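Local coordinates for alanine dehydrogenase (Archaeoglobus fulgidus, PDB 1OMO), which catalyses the reversible NAD-dependent oxidative deamination of L-alanine to pyruvate and ammonium, working as a homodimer, at residues I15-A20 and L144-D149; S106-A111 and I295-V300; Y119-N124 and G210-A215; Q136-L141 and V167-D172. One frame throughout, in Å; residues are numbered along the deposited sequence.

Contact 1. Residues I15-A20 and L144-D149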
# COMPACT_ATOMS: atom_id res chain seq x y z
N ILE A 15 22.02 -7.44 -7.92
CA ILE A 15 22.21 -7.86 -6.53
C ILE A 15 22.77 -9.25 -6.52
O ILE A 15 22.45 -10.09 -7.35
CB ILE A 15 20.93 -8.01 -5.65
CG1 ILE A 15 20.28 -6.69 -5.30
CG2 ILE A 15 21.35 -8.50 -4.26
CD1 ILE A 15 19.58 -6.79 -3.90
N SER A 16 23.57 -9.48 -5.50
CA SER A 16 24.24 -10.74 -5.23
C SER A 16 23.46 -11.42 -4.10
O SER A 16 22.85 -10.74 -3.29
CB SER A 16 25.65 -10.42 -4.72
OG SER A 16 26.39 -11.60 -4.64
N MET A 17 23.52 -12.75 -4.02
CA MET A 17 22.83 -13.43 -2.94
C MET A 17 23.51 -12.97 -1.67
O MET A 17 22.87 -12.80 -0.64
CB MET A 17 22.95 -14.95 -3.06
CG MET A 17 22.50 -15.72 -1.78
SD MET A 17 20.82 -15.33 -1.27
CE MET A 17 19.81 -16.43 -2.26
N ASP A 18 24.82 -12.75 -1.74
CA ASP A 18 25.54 -12.28 -0.57
C ASP A 18 25.08 -10.87 -0.22
O ASP A 18 24.85 -10.57 0.94
CB ASP A 18 27.05 -12.31 -0.84
CG ASP A 18 27.65 -13.69 -0.62
OD1 ASP A 18 28.26 -14.23 -1.56
OD2 ASP A 18 27.52 -14.22 0.50
N GLU A 19 24.94 -10.00 -1.21
CA GLU A 19 24.48 -8.65 -0.91
C GLU A 19 23.09 -8.75 -0.26
O GLU A 19 22.82 -8.12 0.75
CB GLU A 19 24.38 -7.80 -2.18
CG GLU A 19 25.71 -7.35 -2.75
CD GLU A 19 25.53 -6.59 -4.05
OE1 GLU A 19 24.86 -7.15 -4.96
OE2 GLU A 19 26.05 -5.45 -4.15
N ALA A 20 22.24 -9.59 -0.84
CA ALA A 20 20.88 -9.80 -0.33
C ALA A 20 20.93 -10.29 1.11
O ALA A 20 20.15 -9.83 1.94
CB ALA A 20 20.12 -10.82 -1.22
N LEU A 144 21.87 -20.99 1.79
CA LEU A 144 22.44 -21.91 2.75
C LEU A 144 23.89 -22.32 2.44
O LEU A 144 24.70 -22.50 3.36
CB LEU A 144 21.56 -23.17 2.88
CG LEU A 144 20.18 -23.03 3.55
CD1 LEU A 144 19.34 -24.28 3.31
CD2 LEU A 144 20.38 -22.81 5.06
N ARG A 145 24.23 -22.47 1.17
CA ARG A 145 25.59 -22.83 0.94
C ARG A 145 26.52 -21.65 1.14
O ARG A 145 27.72 -21.79 1.08
CB ARG A 145 25.79 -23.51 -0.42
CG ARG A 145 25.47 -22.73 -1.62
CD ARG A 145 25.77 -23.61 -2.80
NE ARG A 145 25.69 -22.86 -4.04
CZ ARG A 145 26.44 -23.13 -5.10
NH1 ARG A 145 27.31 -24.12 -5.07
NH2 ARG A 145 26.28 -22.43 -6.22
N ARG A 146 25.98 -20.47 1.40
CA ARG A 146 26.87 -19.34 1.68
C ARG A 146 27.25 -19.50 3.14
O ARG A 146 28.22 -18.96 3.59
CB ARG A 146 26.16 -18.00 1.49
CG ARG A 146 26.48 -17.28 0.19
CD ARG A 146 26.08 -18.10 -1.00
NE ARG A 146 26.18 -17.34 -2.23
CZ ARG A 146 25.70 -17.74 -3.40
NH1 ARG A 146 25.85 -16.97 -4.48
NH2 ARG A 146 25.07 -18.91 -3.49
N VAL A 147 26.47 -20.27 3.89
CA VAL A 147 26.78 -20.39 5.30
C VAL A 147 27.18 -21.77 5.80
O VAL A 147 27.67 -21.91 6.93
CB VAL A 147 25.59 -19.84 6.18
CG1 VAL A 147 25.52 -18.30 6.05
CG2 VAL A 147 24.27 -20.43 5.74
N PHE A 148 26.99 -22.78 4.96
CA PHE A 148 27.36 -24.15 5.35
C PHE A 148 27.93 -24.91 4.18
O PHE A 148 27.55 -24.70 3.02
CB PHE A 148 26.15 -24.97 5.83
CG PHE A 148 25.54 -24.51 7.12
CD1 PHE A 148 24.34 -23.81 7.11
CD2 PHE A 148 26.10 -24.86 8.35
CE1 PHE A 148 23.70 -23.46 8.28
CE2 PHE A 148 25.47 -24.52 9.53
CZ PHE A 148 24.25 -23.81 9.50
N ASP A 149 28.86 -25.79 4.47
CA ASP A 149 29.38 -26.62 3.41
C ASP A 149 28.33 -27.71 3.45
O ASP A 149 28.14 -28.36 4.47
CB ASP A 149 30.76 -27.15 3.77
CG ASP A 149 31.87 -26.31 3.16
OD1 ASP A 149 31.73 -25.97 1.95
OD2 ASP A 149 32.86 -26.01 3.87
O HOH W 1 26.65 -14.07 -3.98
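Arg146, near the end of helix 135-147, reaches Met17 and Asp18 in the first turn of helix 17-32, and it illustrates how one long side chain can serve an apolar and a charged neighbour together. Its CB points toward helix 17-32 and passes Asp18 OD2 at 4.1 Å. One atom further, CG comes within 3.2 Å of the same Asp18 OD2, the nearest approach of the contact and one made by a carbon. Here the chain bends (chi2 60°), and beyond the bend it runs on extended, crossing Asp18 at a slant. NE then lies 3.8 Å from Asp18 OD1, a long salt bridge; the oxygen is at the guanidinium edge, but the carboxylate plane is turned 61° from the guanidinium, so the two groups do not pair flat. CZ and NH1 rest on Met17, whose CB sits over one face near the rim, 3.8 Å from NH1. Met17 itself then bends off toward Leu107 of helix 102-120. At the tip, NH1 donates to a water 3.0 Å away. This water also accepts from the backbone N of Asp18, donates to Asp18 OD1 at 2.9 Å, and bonds to OG of Ser16, the N-cap residue. NH2 forms a salt bridge with Glu142 of its own helix, the stronger polar partner of Arg146. The positive charge is therefore probably balanced mainly by Glu142. Asp18, at long range, is probably tied to Arg146 largely through the shared water, a solvent-mediated link between helices 17-32 and 135-147.

Contact 2. Residues S106-A111 and I295-V300. With NAD (nicotinamide-adenine-dinucleotide), chain D.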
# COMPACT_ATOMS: atom_id res chain seq x y z
N SER A 106 11.91 -13.56 -4.27
CA SER A 106 12.42 -14.94 -4.11
C SER A 106 13.82 -14.88 -3.48
O SER A 106 14.12 -15.63 -2.54
CB SER A 106 12.52 -15.65 -5.47
OG SER A 106 11.25 -16.14 -5.86
N LEU A 107 14.63 -13.96 -3.98
CA LEU A 107 16.00 -13.76 -3.52
C LEU A 107 16.06 -13.48 -2.03
O LEU A 107 16.77 -14.17 -1.30
CB LEU A 107 16.65 -12.61 -4.28
CG LEU A 107 18.13 -12.65 -4.68
CD1 LEU A 107 18.79 -11.35 -4.26
CD2 LEU A 107 18.85 -13.81 -4.10
N ARG A 108 15.30 -12.48 -1.56
CA ARG A 108 15.38 -12.14 -0.16
C ARG A 108 14.71 -13.16 0.76
O ARG A 108 14.93 -13.15 1.96
CB ARG A 108 14.85 -10.72 0.10
CG ARG A 108 13.40 -10.43 -0.28
CD ARG A 108 12.34 -11.16 0.56
NE ARG A 108 11.05 -10.45 0.55
CZ ARG A 108 9.87 -11.00 0.86
NH1 ARG A 108 9.81 -12.28 1.18
NH2 ARG A 108 8.77 -10.26 0.92
N THR A 109 13.90 -14.05 0.20
CA THR A 109 13.27 -15.09 1.02
C THR A 109 14.38 -16.12 1.15
O THR A 109 14.62 -16.66 2.23
CB THR A 109 12.03 -15.70 0.32
OG1 THR A 109 11.12 -14.63 -0.01
CG2 THR A 109 11.33 -16.72 1.24
N GLY A 110 15.08 -16.36 0.06
CA GLY A 110 16.19 -17.28 0.14
C GLY A 110 17.20 -16.76 1.17
O GLY A 110 17.63 -17.51 2.06
N ALA A 111 17.57 -15.48 1.05
CA ALA A 111 18.55 -14.90 1.97
C ALA A 111 18.11 -15.07 3.44
O ALA A 111 18.93 -15.46 4.29
CB ALA A 111 18.76 -13.40 1.64
N ILE A 295 10.33 -4.88 5.27
CA ILE A 295 11.68 -4.36 5.49
C ILE A 295 12.71 -5.11 4.64
O ILE A 295 13.70 -4.52 4.25
CB ILE A 295 12.09 -4.35 7.00
CG1 ILE A 295 11.99 -5.76 7.60
CG2 ILE A 295 11.23 -3.38 7.75
CD1 ILE A 295 12.67 -5.92 8.95
N GLN A 296 12.45 -6.37 4.31
CA GLN A 296 13.38 -7.15 3.46
C GLN A 296 13.32 -6.65 2.00
O GLN A 296 14.35 -6.55 1.32
CB GLN A 296 13.07 -8.68 3.50
CG GLN A 296 13.18 -9.30 4.91
CD GLN A 296 12.62 -10.76 5.05
OE1 GLN A 296 11.50 -11.05 4.68
NE2 GLN A 296 13.43 -11.64 5.63
N ASP A 297 12.12 -6.32 1.53
CA ASP A 297 11.97 -5.84 0.15
C ASP A 297 12.60 -4.44 0.00
O ASP A 297 13.28 -4.17 -0.97
CB ASP A 297 10.48 -5.82 -0.23
CG ASP A 297 9.86 -7.19 -0.15
OD1 ASP A 297 10.45 -8.11 -0.73
OD2 ASP A 297 8.77 -7.36 0.47
N VAL A 298 12.41 -3.54 0.97
CA VAL A 298 13.03 -2.22 0.86
C VAL A 298 14.57 -2.29 0.97
O VAL A 298 15.29 -1.71 0.12
CB VAL A 298 12.48 -1.23 1.90
CG1 VAL A 298 13.20 0.13 1.76
CG2 VAL A 298 10.97 -1.03 1.67
N ALA A 299 15.07 -3.01 1.97
CA ALA A 299 16.51 -3.18 2.17
C ALA A 299 17.13 -3.65 0.86
O ALA A 299 18.08 -3.06 0.33
CB ALA A 299 16.79 -4.21 3.27
N VAL A 300 16.57 -4.72 0.33
CA VAL A 300 17.08 -5.25 -0.90
C VAL A 300 16.88 -4.31 -2.10
O VAL A 300 17.72 -4.27 -2.98
CB VAL A 300 16.44 -6.62 -1.17
CG1 VAL A 300 16.21 -6.79 -2.64
CG2 VAL A 300 17.35 -7.73 -0.64
PA NAD D . 6.46 -23.43 -6.84
O1A NAD D . 5.08 -23.78 -7.26
O2A NAD D . 7.54 -23.22 -7.92
O5B NAD D . 7.19 -24.39 -5.71
C5B NAD D . 6.41 -25.29 -4.82
C4B NAD D . 6.89 -26.74 -5.11
O4B NAD D . 6.11 -27.55 -4.14
C3B NAD D . 6.48 -27.38 -6.52
O3B NAD D . 7.67 -27.89 -7.24
C2B NAD D . 5.45 -28.48 -6.20
O2B NAD D . 5.30 -29.56 -7.05
C1B NAD D . 5.84 -28.81 -4.72
N9A NAD D . 4.76 -29.31 -3.93
C8A NAD D . 3.43 -28.96 -3.86
N7A NAD D . 2.75 -29.66 -2.97
C5A NAD D . 3.59 -30.50 -2.39
C6A NAD D . 3.42 -31.50 -1.34
N6A NAD D . 2.25 -31.72 -0.78
N1A NAD D . 4.57 -32.19 -0.99
C2A NAD D . 5.78 -31.99 -1.56
N3A NAD D . 5.99 -31.04 -2.59
C4A NAD D . 4.87 -30.31 -2.96
O3 NAD D . 6.64 -22.15 -5.79
PN NAD D . 7.96 -21.34 -5.09
O1N NAD D . 9.20 -22.15 -5.38
O2N NAD D . 7.87 -19.86 -5.43
O5D NAD D . 7.52 -21.59 -3.48
C5D NAD D . 5.98 -21.32 -3.33
C4D NAD D . 5.54 -21.32 -1.90
O4D NAD D . 6.40 -20.29 -1.16
C3D NAD D . 4.07 -20.84 -1.66
O3D NAD D . 3.53 -21.36 -0.43
C2D NAD D . 4.28 -19.32 -1.63
O2D NAD D . 3.15 -18.58 -1.32
C1D NAD D . 5.53 -19.22 -0.62
N1N NAD D . 6.45 -18.04 -0.67
C2N NAD D . 6.68 -17.46 0.65
C3N NAD D . 7.71 -16.45 0.68
C7N NAD D . 7.94 -15.80 2.17
O7N NAD D . 8.45 -14.64 2.24
N7N NAD D . 7.60 -16.55 3.27
C4N NAD D . 8.50 -16.02 -0.41
C5N NAD D . 8.17 -16.68 -1.66
C6N NAD D . 7.18 -17.67 -1.78
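The nicotinamide end of the NAD pocket of this Rossmann-fold dehydrogenase is lined where Arg108 of helix 102-120 meets Asp297 of helix 294-311. The two helices cross steeply, at 110°, with the short segment axes 9.8 Å apart. Arg108 grips the carboxylate side-on with two nitrogens, one to each oxygen. NH2 gives an almost straight bond to Asp297 OD2 (2.9 Å, 175°) on its syn side, whereas NE reaches Asp297 OD1 at 2.7 Å from above the carboxylate plane. The two planes are 31° apart, so the pair is not flat. Asp297 OD2 is shared with Lys65, the inferred proton donor/acceptor, so the pair with Arg108 probably helps to hold the carboxylate that Lys65 also contacts. The aliphatic part of Arg108 is packed as well: CD lies 3.9 Å from Gln296 CB, and CB lies 4.0 Å from Val300 CG2. Gln296 OE1, bonded to the backbone N of Leu293, stands over one face of the guanidinium near its rim. The remaining nitrogen, NH1, donates to the carboxamide oxygen O7N of NAD at 2.9 Å and, weakly, to Thr109 OG1. Thr109 OG1 in turn sits 3.0 Å from NAD C4N, the ring carbon that exchanges hydride.

Contact 3. Residues Y119-N124 and G210-A215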
# COMPACT_ATOMS: atom_id res chain seq x y z
N TYR A 119 21.95 -18.59 12.29
CA TYR A 119 21.78 -18.29 13.71
C TYR A 119 21.13 -19.38 14.52
O TYR A 119 21.33 -19.45 15.73
CB TYR A 119 20.93 -17.02 13.87
CG TYR A 119 21.68 -15.74 13.62
CD1 TYR A 119 22.38 -15.12 14.65
CD2 TYR A 119 21.74 -15.17 12.36
CE1 TYR A 119 23.12 -13.95 14.44
CE2 TYR A 119 22.48 -14.01 12.12
CZ TYR A 119 23.17 -13.41 13.18
OH TYR A 119 23.92 -12.26 12.98
N LEU A 120 20.35 -20.23 13.88
CA LEU A 120 19.61 -21.23 14.61
C LEU A 120 20.01 -22.69 14.48
O LEU A 120 19.77 -23.46 15.40
CB LEU A 120 18.14 -21.07 14.24
CG LEU A 120 17.18 -20.20 15.04
CD1 LEU A 120 17.88 -19.31 16.01
CD2 LEU A 120 16.34 -19.42 14.03
N ALA A 121 20.61 -23.08 13.36
CA ALA A 121 20.99 -24.47 13.13
C ALA A 121 22.31 -24.85 13.77
O ALA A 121 23.18 -24.00 13.94
CB ALA A 121 21.04 -24.76 11.64
N ARG A 122 22.47 -26.13 14.09
CA ARG A 122 23.72 -26.62 14.70
C ARG A 122 24.88 -26.26 13.81
O ARG A 122 24.84 -26.48 12.59
CB ARG A 122 23.68 -28.12 14.86
CG ARG A 122 22.75 -28.60 15.91
CD ARG A 122 22.89 -30.09 16.05
NE ARG A 122 21.99 -30.83 15.16
CZ ARG A 122 22.41 -31.59 14.17
NH1 ARG A 122 23.71 -31.71 13.93
NH2 ARG A 122 21.53 -32.27 13.45
N LYS A 123 25.92 -25.69 14.40
CA LYS A 123 27.08 -25.29 13.62
C LYS A 123 27.67 -26.43 12.78
O LYS A 123 28.35 -26.16 11.78
CB LYS A 123 28.11 -24.66 14.56
CG LYS A 123 27.62 -23.33 15.11
CD LYS A 123 27.97 -23.14 16.58
CE LYS A 123 29.42 -22.70 16.77
NZ LYS A 123 29.59 -21.22 16.95
N ASN A 124 27.36 -27.68 13.12
CA ASN A 124 27.88 -28.84 12.38
C ASN A 124 26.92 -29.45 11.32
O ASN A 124 27.18 -30.53 10.78
CB ASN A 124 28.32 -29.95 13.36
CG ASN A 124 27.15 -30.56 14.14
OD1 ASN A 124 26.03 -30.08 14.09
ND2 ASN A 124 27.42 -31.63 14.87
N GLY A 210 17.79 -32.01 17.26
CA GLY A 210 18.81 -31.17 16.65
C GLY A 210 18.50 -30.61 15.27
O GLY A 210 19.32 -29.90 14.67
N THR A 211 17.34 -30.94 14.74
CA THR A 211 17.00 -30.44 13.42
C THR A 211 16.58 -28.97 13.44
O THR A 211 15.86 -28.52 14.34
CB THR A 211 15.83 -31.23 12.79
OG1 THR A 211 16.12 -32.64 12.82
CG2 THR A 211 15.62 -30.78 11.33
N HIS A 212 17.05 -28.23 12.44
CA HIS A 212 16.61 -26.86 12.30
C HIS A 212 15.70 -26.84 11.07
O HIS A 212 16.12 -27.24 10.00
CB HIS A 212 17.73 -25.88 12.03
CG HIS A 212 17.21 -24.58 11.56
ND1 HIS A 212 16.41 -23.78 12.36
CD2 HIS A 212 17.18 -24.03 10.33
CE1 HIS A 212 15.90 -22.81 11.63
NE2 HIS A 212 16.35 -22.94 10.39
N ILE A 213 14.48 -26.35 11.21
CA ILE A 213 13.56 -26.31 10.10
C ILE A 213 13.29 -24.90 9.58
O ILE A 213 12.88 -24.00 10.32
CB ILE A 213 12.19 -26.92 10.48
CG1 ILE A 213 12.36 -28.31 11.06
CG2 ILE A 213 11.28 -27.02 9.23
CD1 ILE A 213 11.06 -28.88 11.59
N ASN A 214 13.57 -24.69 8.30
CA ASN A 214 13.24 -23.41 7.72
C ASN A 214 11.84 -23.69 7.17
O ASN A 214 11.71 -24.42 6.18
CB ASN A 214 14.20 -23.06 6.58
CG ASN A 214 15.33 -22.16 7.03
OD1 ASN A 214 15.39 -21.72 8.17
ND2 ASN A 214 16.23 -21.89 6.12
N ALA A 215 10.81 -23.20 7.85
CA ALA A 215 9.42 -23.41 7.39
C ALA A 215 9.06 -22.20 6.53
O ALA A 215 8.68 -21.15 7.07
CB ALA A 215 8.49 -23.54 8.59
O HOH W 2 18.91 -33.44 13.36
O HOH W 3 20.47 -28.19 13.16
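Ala121, the first residue to leave helix 102-120, brings its CA within 5.1 Å of the CA of His212, where strand 212-215 begins, and the chain ahead of that strand passes Arg122 at Gly210. The pairing shows how the exit of a helix can be pinned to a sheet at two points, one apolar and one polar; the strand is an inner one of the parallel sheet of the Rossmann-fold NAD domain. At the apolar point, Ala121 CB lies 3.5 Å from His212 CB, and Leu120 CB meets His212 ND1 at 3.7 Å. The ring is fixed by both its nitrogens: NE2 donates in the ring plane to Asn214 OD1 at 2.7 Å, and ND1 is bonded to Thr286 OG1. At the polar point, Arg122 bends at chi3 (-89°), which swings NE onto Gly210 O at 2.9 Å; the donor approaches tilted from the carbonyl plane. Gly210 O also accepts from a water at 2.6 Å, and this water accepts from the backbone N of Arg122. NH1 goes to Asn124 OD1, while NH2 reaches Asp189 in a salt bridge and, through a second water, Thr211 OG1. Gly210 has a positive phi (75°), and a CB on it would run into Arg122 NE. Replacing Arg122 with a leucine would probably deprive Asp189 of its charged mate and leave Gly210 O without its direct donor from the loop. A single cation thus spreads its N-H groups over a backbone carbonyl, an amide, a carboxylate and a water, joining the loop after helix 102-120 to the loop that leads into strand 212-215.

Contact 4. Residues Q136-L141 and V167-D172. With NAD (nicotinamide-adenine-dinucleotide), chain D.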
# COMPACT_ATOMS: atom_id res chain seq x y z
N GLN A 136 11.54 -21.43 -4.83
CA GLN A 136 12.09 -21.06 -3.55
C GLN A 136 13.13 -22.05 -3.02
O GLN A 136 14.10 -21.62 -2.36
CB GLN A 136 10.98 -20.86 -2.53
CG GLN A 136 11.53 -20.34 -1.22
CD GLN A 136 12.48 -19.15 -1.43
OE1 GLN A 136 13.49 -19.01 -0.71
NE2 GLN A 136 12.15 -18.29 -2.41
N ALA A 137 12.96 -23.35 -3.29
CA ALA A 137 13.94 -24.30 -2.78
C ALA A 137 15.33 -23.95 -3.30
O ALA A 137 16.30 -24.01 -2.54
CB ALA A 137 13.59 -25.74 -3.18
N TYR A 138 15.43 -23.60 -4.59
CA TYR A 138 16.72 -23.24 -5.16
C TYR A 138 17.31 -22.03 -4.42
O TYR A 138 18.49 -22.05 -4.05
CB TYR A 138 16.60 -22.92 -6.65
CG TYR A 138 16.28 -24.13 -7.52
CD1 TYR A 138 14.96 -24.59 -7.68
CD2 TYR A 138 17.31 -24.84 -8.18
CE1 TYR A 138 14.67 -25.71 -8.48
CE2 TYR A 138 17.03 -25.94 -8.96
CZ TYR A 138 15.71 -26.37 -9.12
OH TYR A 138 15.45 -27.47 -9.92
N PHE A 139 16.50 -21.01 -4.17
CA PHE A 139 17.02 -19.84 -3.46
C PHE A 139 17.45 -20.17 -2.05
O PHE A 139 18.41 -19.62 -1.55
CB PHE A 139 16.02 -18.70 -3.44
CG PHE A 139 15.86 -18.04 -4.77
CD1 PHE A 139 14.90 -18.49 -5.68
CD2 PHE A 139 16.71 -17.00 -5.13
CE1 PHE A 139 14.80 -17.92 -6.93
CE2 PHE A 139 16.61 -16.41 -6.38
CZ PHE A 139 15.65 -16.87 -7.29
N GLN A 140 16.73 -21.07 -1.40
CA GLN A 140 17.09 -21.44 -0.05
C GLN A 140 18.46 -22.16 -0.11
O GLN A 140 19.37 -21.86 0.66
CB GLN A 140 16.01 -22.35 0.51
CG GLN A 140 15.94 -22.38 1.99
CD GLN A 140 15.22 -21.18 2.60
OE1 GLN A 140 15.35 -20.94 3.79
NE2 GLN A 140 14.45 -20.44 1.81
N LEU A 141 18.59 -23.10 -1.05
CA LEU A 141 19.81 -23.88 -1.25
C LEU A 141 21.00 -22.96 -1.46
O LEU A 141 22.03 -23.14 -0.83
CB LEU A 141 19.64 -24.79 -2.47
CG LEU A 141 20.67 -25.82 -2.95
CD1 LEU A 141 21.71 -25.14 -3.74
CD2 LEU A 141 21.30 -26.58 -1.78
N VAL A 167 17.89 -32.03 -7.89
CA VAL A 167 19.00 -32.91 -7.56
C VAL A 167 20.13 -32.75 -8.57
O VAL A 167 21.29 -32.71 -8.21
CB VAL A 167 18.52 -34.36 -7.50
CG1 VAL A 167 19.71 -35.33 -7.64
CG2 VAL A 167 17.80 -34.61 -6.18
N SER A 168 19.77 -32.66 -9.84
CA SER A 168 20.73 -32.50 -10.92
C SER A 168 21.45 -31.12 -10.81
O SER A 168 22.65 -31.00 -11.13
CB SER A 168 19.99 -32.62 -12.26
OG SER A 168 20.87 -32.72 -13.36
N TYR A 169 20.70 -30.11 -10.36
CA TYR A 169 21.22 -28.74 -10.18
C TYR A 169 22.33 -28.77 -9.11
O TYR A 169 23.37 -28.12 -9.24
CB TYR A 169 20.08 -27.80 -9.74
CG TYR A 169 20.48 -26.35 -9.43
CD1 TYR A 169 20.29 -25.33 -10.38
CD2 TYR A 169 21.01 -25.98 -8.18
CE1 TYR A 169 20.62 -24.01 -10.09
CE2 TYR A 169 21.34 -24.64 -7.89
CZ TYR A 169 21.13 -23.67 -8.85
OH TYR A 169 21.40 -22.33 -8.58
N CYS A 170 22.07 -29.53 -8.05
CA CYS A 170 23.01 -29.70 -6.96
C CYS A 170 24.28 -30.36 -7.49
O CYS A 170 25.37 -29.81 -7.39
CB CYS A 170 22.41 -30.59 -5.87
SG CYS A 170 21.19 -29.80 -4.82
N GLU A 171 24.13 -31.57 -8.02
CA GLU A 171 25.30 -32.27 -8.52
C GLU A 171 26.13 -31.36 -9.42
O GLU A 171 27.34 -31.28 -9.24
CB GLU A 171 24.89 -33.53 -9.28
CG GLU A 171 25.48 -34.81 -8.69
CD GLU A 171 24.46 -35.64 -7.95
OE1 GLU A 171 23.44 -36.02 -8.58
OE2 GLU A 171 24.69 -35.93 -6.75
N ASP A 172 25.49 -30.65 -10.34
CA ASP A 172 26.23 -29.78 -11.24
C ASP A 172 27.23 -28.93 -10.49
O ASP A 172 28.35 -28.74 -10.96
CB ASP A 172 25.29 -28.89 -12.06
CG ASP A 172 24.65 -29.65 -13.21
OD1 ASP A 172 23.76 -29.10 -13.90
OD2 ASP A 172 25.06 -30.82 -13.43
PA NAD D . 6.46 -23.43 -6.84
O1A NAD D . 5.08 -23.78 -7.26
O2A NAD D . 7.54 -23.22 -7.92
O5B NAD D . 7.19 -24.39 -5.71
C5B NAD D . 6.41 -25.29 -4.82
C4B NAD D . 6.89 -26.74 -5.11
O4B NAD D . 6.11 -27.55 -4.14
C3B NAD D . 6.48 -27.38 -6.52
O3B NAD D . 7.67 -27.89 -7.24
C2B NAD D . 5.45 -28.48 -6.20
O2B NAD D . 5.30 -29.56 -7.05
C1B NAD D . 5.84 -28.81 -4.72
N9A NAD D . 4.76 -29.31 -3.93
C8A NAD D . 3.43 -28.96 -3.86
N7A NAD D . 2.75 -29.66 -2.97
C5A NAD D . 3.59 -30.50 -2.39
C6A NAD D . 3.42 -31.50 -1.34
N6A NAD D . 2.25 -31.72 -0.78
N1A NAD D . 4.57 -32.19 -0.99
C2A NAD D . 5.78 -31.99 -1.56
N3A NAD D . 5.99 -31.04 -2.59
C4A NAD D . 4.87 -30.31 -2.96
O3 NAD D . 6.64 -22.15 -5.79
PN NAD D . 7.96 -21.34 -5.09
O1N NAD D . 9.20 -22.15 -5.38
O2N NAD D . 7.87 -19.86 -5.43
O5D NAD D . 7.52 -21.59 -3.48
C5D NAD D . 5.98 -21.32 -3.33
C4D NAD D . 5.54 -21.32 -1.90
O4D NAD D . 6.40 -20.29 -1.16
C3D NAD D . 4.07 -20.84 -1.66
O3D NAD D . 3.53 -21.36 -0.43
C2D NAD D . 4.28 -19.32 -1.63
O2D NAD D . 3.15 -18.58 -1.32
C1D NAD D . 5.53 -19.22 -0.62
N1N NAD D . 6.45 -18.04 -0.67
C2N NAD D . 6.68 -17.46 0.65
C3N NAD D . 7.71 -16.45 0.68
C7N NAD D . 7.94 -15.80 2.17
O7N NAD D . 8.45 -14.64 2.24
N7N NAD D . 7.60 -16.55 3.27
C4N NAD D . 8.50 -16.02 -0.41
C5N NAD D . 8.17 -16.68 -1.66
C6N NAD D . 7.18 -17.67 -1.78
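A nearly perfect T-shaped stack joins Tyr138 and Tyr169, the planes 85° apart and the centroids 4.9 Å from each other. Tyr138 supplies the edge: its CD2 stands over the centre of the Tyr169 ring, 3.6 Å above the plane, and its CE2 touches Tyr169 CG at 3.5 Å. With CG anti to the backbone N (chi1 177°), the Tyr169 ring extends toward helix 135-147 and turns a face to that edge. Beside the stack, Leu141 CD1 meets the rim of the Tyr169 ring at CE2, 4.2 Å away, and Leu141 CG rests 4.4 Å from Cys170 SG. Tyr169 is held from elsewhere too, its OH bonded to Glu142 and its ring paired with Arg173 in a cation-pi contact. A serine in place of Tyr169 would probably open a gap against Tyr138 and Leu141 and leave Glu142 without its hydroxyl partner. The segment axes run 11.7 Å apart at 25°, and the backbone N of Gln136, in the first turn of helix 135-147, donates to NAD O1N. Two successive helices side by side, the first overlapping a GxGxxA-like pattern (Gly132, Gly134, Ala137) at its start and meeting the pyrophosphate, are consistent with the beta-alpha-beta dinucleotide-binding unit of a Rossmann fold.

Contact 2 is the most enclosed, with every touching residue buried, and contact 3 is likewise interior, whereas contacts 1 and 4 lie partly at the surface. Elements are shared: helix 102-120 carries one side of contacts 2 and 3, helix 135-147 one side of contacts 1 and 4. Leu107 of contact 2 packs on Met17 of contact 1, and Gln136 of contact 4 lies against residues 106-111. Chemistry follows place. At the cofactor, contact 2 uses a direct, bidentate ion pair; contact 1 relies on a long pair and a water; contact 3 divides one arginine among a backbone carbonyl, side chains and water; contact 4 joins its helices through rings and apolar carbons.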